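Local coordinates for nuclear inclusion protein A (PDB 3MMG) that probably acts as a cysteine-type peptidase of the 3C-like, chymotrypsin-fold kind, here holding a bound peptide, at residues L32-H46 with T146-I158. The protein carries 3 engineered substitutions. Sequence-based numbering, arbitrary orientation.
Engineered in segment 146-158: Ala151 (natural residue Cys).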
loop_
_atom_site.group_PDB
_atom_site.type_symbol
_atom_site.label_atom_id
_atom_site.label_comp_id
_atom_site.label_asym_id
_atom_site.label_seq_id
_atom_site.Cartn_x
_atom_site.Cartn_y
_atom_site.Cartn_z
ATOM N N LEU A 32 -4.110 5.495 -6.894
ATOM C CA LEU A 32 -3.435 4.365 -6.251
ATOM C C LEU A 32 -4.457 3.499 -5.509
ATOM O O LEU A 32 -5.665 3.775 -5.541
ATOM C CB LEU A 32 -2.352 4.870 -5.266
ATOM C CG LEU A 32 -1.271 5.896 -5.627
ATOM C CD1 LEU A 32 -0.092 5.772 -4.658
ATOM C CD2 LEU A 32 -0.768 5.718 -7.017
ATOM N N PHE A 33 -3.963 2.446 -4.862
ATOM C CA PHE A 33 -4.780 1.638 -3.951
ATOM C C PHE A 33 -4.329 1.894 -2.523
ATOM O O PHE A 33 -3.197 2.378 -2.288
ATOM C CB PHE A 33 -4.625 0.160 -4.295
ATOM C CG PHE A 33 -5.289 -0.231 -5.587
ATOM C CD1 PHE A 33 -4.624 -0.095 -6.803
ATOM C CD2 PHE A 33 -6.600 -0.699 -5.572
ATOM C CE1 PHE A 33 -5.244 -0.439 -8.015
ATOM C CE2 PHE A 33 -7.229 -1.053 -6.774
ATOM C CZ PHE A 33 -6.539 -0.929 -7.993
ATOM N N GLY A 34 -5.205 1.566 -1.581
ATOM C CA GLY A 34 -4.875 1.592 -0.163
ATOM C C GLY A 34 -5.478 0.405 0.569
ATOM O O GLY A 34 -6.223 -0.402 -0.021
ATOM N N ILE A 35 -5.149 0.297 1.851
ATOM C CA ILE A 35 -5.698 -0.738 2.730
ATOM C C ILE A 35 -6.420 -0.088 3.916
ATOM O O ILE A 35 -5.812 0.670 4.648
ATOM C CB ILE A 35 -4.569 -1.641 3.290
ATOM C CG1 ILE A 35 -3.739 -2.234 2.150
ATOM C CG2 ILE A 35 -5.164 -2.777 4.192
ATOM C CD1 ILE A 35 -2.435 -2.922 2.597
ATOM N N GLY A 36 -7.703 -0.366 4.090
ATOM C CA GLY A 36 -8.431 0.121 5.268
ATOM C C GLY A 36 -8.253 -0.777 6.479
ATOM O O GLY A 36 -8.202 -2.012 6.367
ATOM N N PHE A 37 -8.206 -0.159 7.659
ATOM C CA PHE A 37 -8.082 -0.885 8.917
ATOM C C PHE A 37 -8.627 0.039 10.013
ATOM O O PHE A 37 -8.048 1.073 10.278
ATOM C CB PHE A 37 -6.601 -1.235 9.160
ATOM C CG PHE A 37 -6.364 -2.162 10.334
ATOM C CD1 PHE A 37 -6.347 -1.671 11.633
ATOM C CD2 PHE A 37 -6.114 -3.511 10.124
ATOM C CE1 PHE A 37 -6.103 -2.519 12.721
ATOM C CE2 PHE A 37 -5.875 -4.376 11.204
ATOM C CZ PHE A 37 -5.877 -3.875 12.498
ATOM N N GLY A 38 -9.762 -0.315 10.591
ATOM C CA GLY A 38 -10.438 0.595 11.511
ATOM C C GLY A 38 -10.676 1.936 10.825
ATOM O O GLY A 38 -11.123 1.975 9.693
ATOM N N PRO A 39 -10.367 3.053 11.522
ATOM C CA PRO A 39 -10.542 4.385 10.966
ATOM C C PRO A 39 -9.350 4.848 10.111
ATOM O O PRO A 39 -9.269 6.039 9.742
ATOM C CB PRO A 39 -10.629 5.250 12.227
ATOM C CG PRO A 39 -9.657 4.577 13.149
ATOM C CD PRO A 39 -9.868 3.108 12.912
ATOM N N TYR A 40 -8.443 3.922 9.804
ATOM C CA TYR A 40 -7.193 4.254 9.137
ATOM C C TYR A 40 -7.162 3.769 7.699
ATOM O O TYR A 40 -7.723 2.713 7.374
ATOM C CB TYR A 40 -5.994 3.627 9.878
ATOM C CG TYR A 40 -6.004 3.911 11.356
ATOM C CD1 TYR A 40 -6.222 2.891 12.279
ATOM C CD2 TYR A 40 -5.797 5.209 11.825
ATOM C CE1 TYR A 40 -6.266 3.164 13.667
ATOM C CE2 TYR A 40 -5.827 5.497 13.197
ATOM C CZ TYR A 40 -6.053 4.473 14.103
ATOM O OH TYR A 40 -6.086 4.749 15.465
ATOM N N ILE A 41 -6.492 4.551 6.863
ATOM C CA ILE A 41 -6.134 4.158 5.500
ATOM C C ILE A 41 -4.623 4.084 5.406
ATOM O O ILE A 41 -3.935 5.046 5.742
ATOM C CB ILE A 41 -6.627 5.211 4.452
ATOM C CG1 ILE A 41 -8.137 5.480 4.617
ATOM C CG2 ILE A 41 -6.310 4.765 3.010
ATOM C CD1 ILE A 41 -8.993 4.285 4.405
ATOM N N ILE A 42 -4.121 2.937 4.957
ATOM C CA ILE A 42 -2.681 2.712 4.821
ATOM C C ILE A 42 -2.391 2.891 3.341
ATOM O O ILE A 42 -3.068 2.286 2.482
ATOM C CB ILE A 42 -2.322 1.282 5.252
ATOM C CG1 ILE A 42 -2.582 1.048 6.764
ATOM C CG2 ILE A 42 -0.889 0.934 4.843
ATOM C CD1 ILE A 42 -2.917 -0.405 7.104
ATOM N N ALA A 43 -1.419 3.738 3.021
ATOM C CA ALA A 43 -1.138 4.038 1.624
ATOM C C ALA A 43 0.355 4.262 1.420
ATOM O O ALA A 43 1.116 4.282 2.379
ATOM C CB ALA A 43 -1.933 5.278 1.178
ATOM N N ASN A 44 0.764 4.438 0.167
ATOM C CA ASN A 44 2.138 4.900 -0.105
ATOM C C ASN A 44 2.297 6.365 0.303
ATOM O O ASN A 44 1.387 7.161 0.087
ATOM C CB ASN A 44 2.462 4.814 -1.591
ATOM C CG ASN A 44 2.386 3.400 -2.133
ATOM O OD1 ASN A 44 1.349 2.990 -2.638
ATOM N ND2 ASN A 44 3.467 2.633 -1.985
ATOM N N GLN A 45 3.453 6.738 0.865
ATOM C CA GLN A 45 3.759 8.190 1.018
ATOM C C GLN A 45 3.649 8.970 -0.283
ATOM O O GLN A 45 3.181 10.121 -0.281
ATOM C CB GLN A 45 5.151 8.434 1.618
ATOM C CG GLN A 45 5.209 8.106 3.099
ATOM C CD GLN A 45 6.556 8.405 3.699
ATOM O OE1 GLN A 45 7.334 9.139 3.119
ATOM N NE2 GLN A 45 6.832 7.841 4.865
ATOM N N HIS A 46 4.018 8.347 -1.393
ATOM C CA HIS A 46 4.030 9.036 -2.681
ATOM C C HIS A 46 2.653 9.400 -3.248
ATOM O O HIS A 46 2.560 10.130 -4.240
ATOM C CB HIS A 46 4.905 8.318 -3.702
ATOM C CG HIS A 46 4.257 7.162 -4.405
ATOM N ND1 HIS A 46 4.504 5.853 -4.044
ATOM C CD2 HIS A 46 3.473 7.108 -5.511
ATOM C CE1 HIS A 46 3.867 5.043 -4.876
ATOM N NE2 HIS A 46 3.239 5.777 -5.781
ATOM N N THR A 146 2.684 -5.240 -13.280
ATOM C CA THR A 146 1.927 -4.114 -12.763
ATOM C C THR A 146 1.816 -2.992 -13.796
ATOM O O THR A 146 2.675 -2.840 -14.675
ATOM C CB THR A 146 2.595 -3.517 -11.510
ATOM O OG1 THR A 146 3.950 -3.194 -11.832
ATOM C CG2 THR A 146 2.624 -4.504 -10.396
ATOM N N LYS A 147 0.758 -2.214 -13.664
ATOM C CA LYS A 147 0.534 -1.028 -14.479
ATOM C C LYS A 147 0.624 0.163 -13.536
ATOM O O LYS A 147 0.421 -0.003 -12.327
ATOM C CB LYS A 147 -0.885 -1.081 -15.030
ATOM C CG LYS A 147 -1.159 -2.089 -16.113
ATOM C CD LYS A 147 -2.545 -1.767 -16.638
ATOM C CE LYS A 147 -2.808 -2.320 -18.037
ATOM N NZ LYS A 147 -3.910 -1.524 -18.675
ATOM N N ASP A 148 0.930 1.348 -14.073
ATOM C CA ASP A 148 0.793 2.588 -13.311
ATOM C C ASP A 148 -0.632 2.580 -12.757
ATOM O O ASP A 148 -1.586 2.266 -13.463
ATOM C CB ASP A 148 1.052 3.833 -14.192
ATOM C CG ASP A 148 2.508 3.966 -14.642
ATOM O OD1 ASP A 148 3.415 3.366 -14.025
ATOM O OD2 ASP A 148 2.754 4.702 -15.633
ATOM N N GLY A 149 -0.783 2.887 -11.479
ATOM C CA GLY A 149 -2.102 2.833 -10.887
ATOM C C GLY A 149 -2.184 1.778 -9.798
ATOM O O GLY A 149 -3.077 1.825 -8.964
ATOM N N GLN A 150 -1.264 0.815 -9.813
ATOM C CA GLN A 150 -1.359 -0.317 -8.887
ATOM C C GLN A 150 -0.503 -0.182 -7.634
ATOM O O GLN A 150 -0.491 -1.081 -6.766
ATOM C CB GLN A 150 -1.040 -1.623 -9.628
ATOM C CG GLN A 150 -2.166 -2.073 -10.562
ATOM C CD GLN A 150 -1.870 -3.417 -11.165
ATOM O OE1 GLN A 150 -1.202 -3.506 -12.185
ATOM N NE2 GLN A 150 -2.342 -4.484 -10.511
ATOM N N ALA A 151 0.224 0.930 -7.518
ATOM C CA ALA A 151 0.931 1.182 -6.247
ATOM C C ALA A 151 -0.093 1.157 -5.104
ATOM O O ALA A 151 -1.249 1.602 -5.263
ATOM C CB ALA A 151 1.717 2.478 -6.270
ATOM N N GLY A 152 0.319 0.598 -3.977
ATOM C CA GLY A 152 -0.561 0.485 -2.806
ATOM C C GLY A 152 -1.265 -0.846 -2.691
ATOM O O GLY A 152 -1.850 -1.150 -1.630
ATOM N N SER A 153 -1.212 -1.652 -3.757
ATOM C CA SER A 153 -1.800 -2.995 -3.754
ATOM C C SER A 153 -1.035 -3.883 -2.786
ATOM O O SER A 153 0.210 -3.932 -2.834
ATOM C CB SER A 153 -1.812 -3.604 -5.164
ATOM O OG SER A 153 -2.510 -2.754 -6.084
ATOM N N PRO A 154 -1.749 -4.571 -1.885
ATOM C CA PRO A 154 -1.029 -5.468 -0.970
ATOM C C PRO A 154 -0.321 -6.639 -1.652
ATOM O O PRO A 154 -0.839 -7.226 -2.608
ATOM C CB PRO A 154 -2.121 -6.003 -0.032
ATOM C CG PRO A 154 -3.408 -5.798 -0.760
ATOM C CD PRO A 154 -3.206 -4.563 -1.638
ATOM N N LEU A 155 0.859 -6.950 -1.134
ATOM C CA LEU A 155 1.545 -8.216 -1.409
ATOM C C LEU A 155 1.356 -9.133 -0.223
ATOM O O LEU A 155 1.668 -8.759 0.921
ATOM C CB LEU A 155 3.033 -7.978 -1.660
ATOM C CG LEU A 155 3.461 -7.356 -2.999
ATOM C CD1 LEU A 155 3.017 -8.213 -4.191
ATOM C CD2 LEU A 155 2.972 -5.890 -3.151
ATOM N N VAL A 156 0.824 -10.313 -0.502
ATOM C CA VAL A 156 0.323 -11.216 0.533
ATOM C C VAL A 156 1.135 -12.511 0.522
ATOM O O VAL A 156 1.332 -13.109 -0.537
ATOM C CB VAL A 156 -1.195 -11.532 0.296
ATOM C CG1 VAL A 156 -1.733 -12.481 1.374
ATOM C CG2 VAL A 156 -2.009 -10.244 0.305
ATOM N N SER A 157 1.607 -12.953 1.681
ATOM C CA SER A 157 2.353 -14.217 1.733
ATOM C C SER A 157 1.451 -15.429 1.437
ATOM O O SER A 157 0.349 -15.539 1.971
ATOM C CB SER A 157 2.922 -14.415 3.145
ATOM O OG SER A 157 3.477 -15.726 3.249
ATOM N N ILE A 158 1.924 -16.336 0.593
ATOM C CA ILE A 158 1.195 -17.589 0.392
ATOM C C ILE A 158 1.537 -18.634 1.463
ATOM O O ILE A 158 0.976 -19.753 1.464
ATOM C CB ILE A 158 1.386 -18.148 -1.046
ATOM C CG1 ILE A 158 2.870 -18.185 -1.457
ATOM C CG2 ILE A 158 0.629 -17.306 -2.022
ATOM C CD1 ILE A 158 3.722 -19.294 -0.848
#
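Phe33 lays its ring along the turn Gln150-Ser153, its CD1-CE1 side flanked obliquely by Gly149 O and Ser153 OG from opposite sides of the ring plane, with Gln150 CA at the edge near that plane. Its CG lies beside the backbone N (chi1 -71°), which brings CE1 to 3.3 Å from Gly149 O and CD1 to 3.5 Å from Ser153 OG. That hydroxyl donates to Gln150 O at 2.7 Å, and Ser153 N reaches the same oxygen from the same face of its plane, so two bonds grip one carbonyl. The backbone N of Phe33 donates to Ala151 O at 2.9 Å in an almost straight bond, and Gly152, with no side chain, lets its CA come 3.3 Å from Phe33 O.

On the other flank, the edge of the His46 imidazole meets the methyl of Ala151, an engineered replacement of the natural cysteine, CE1 to CB 3.6 Å. Asp81 accepts a hydrogen bond from His46 ND1, and NE2 bonds to a polar side chain of the bound peptide; His46, Asp81 and the original cysteine match the triad of chymotrypsin-like cysteine proteases. Asn44 ND2 also bonds to Asp81, while Asn44 OD1 lies 2.9 Å from Gly152 N, but at too poor an angle for a hydrogen bond. Ile35 CD1 touches Pro154 CB at 4.1 Å, an apolar link between the two barrels. A single backbone hydrogen bond, helped by a CA-H...O contact, sets the turn that would probably carry the nucleophilic cysteine in the natural enzyme against the histidine's barrel, consistent with a cleft whose catalytic groups come from both.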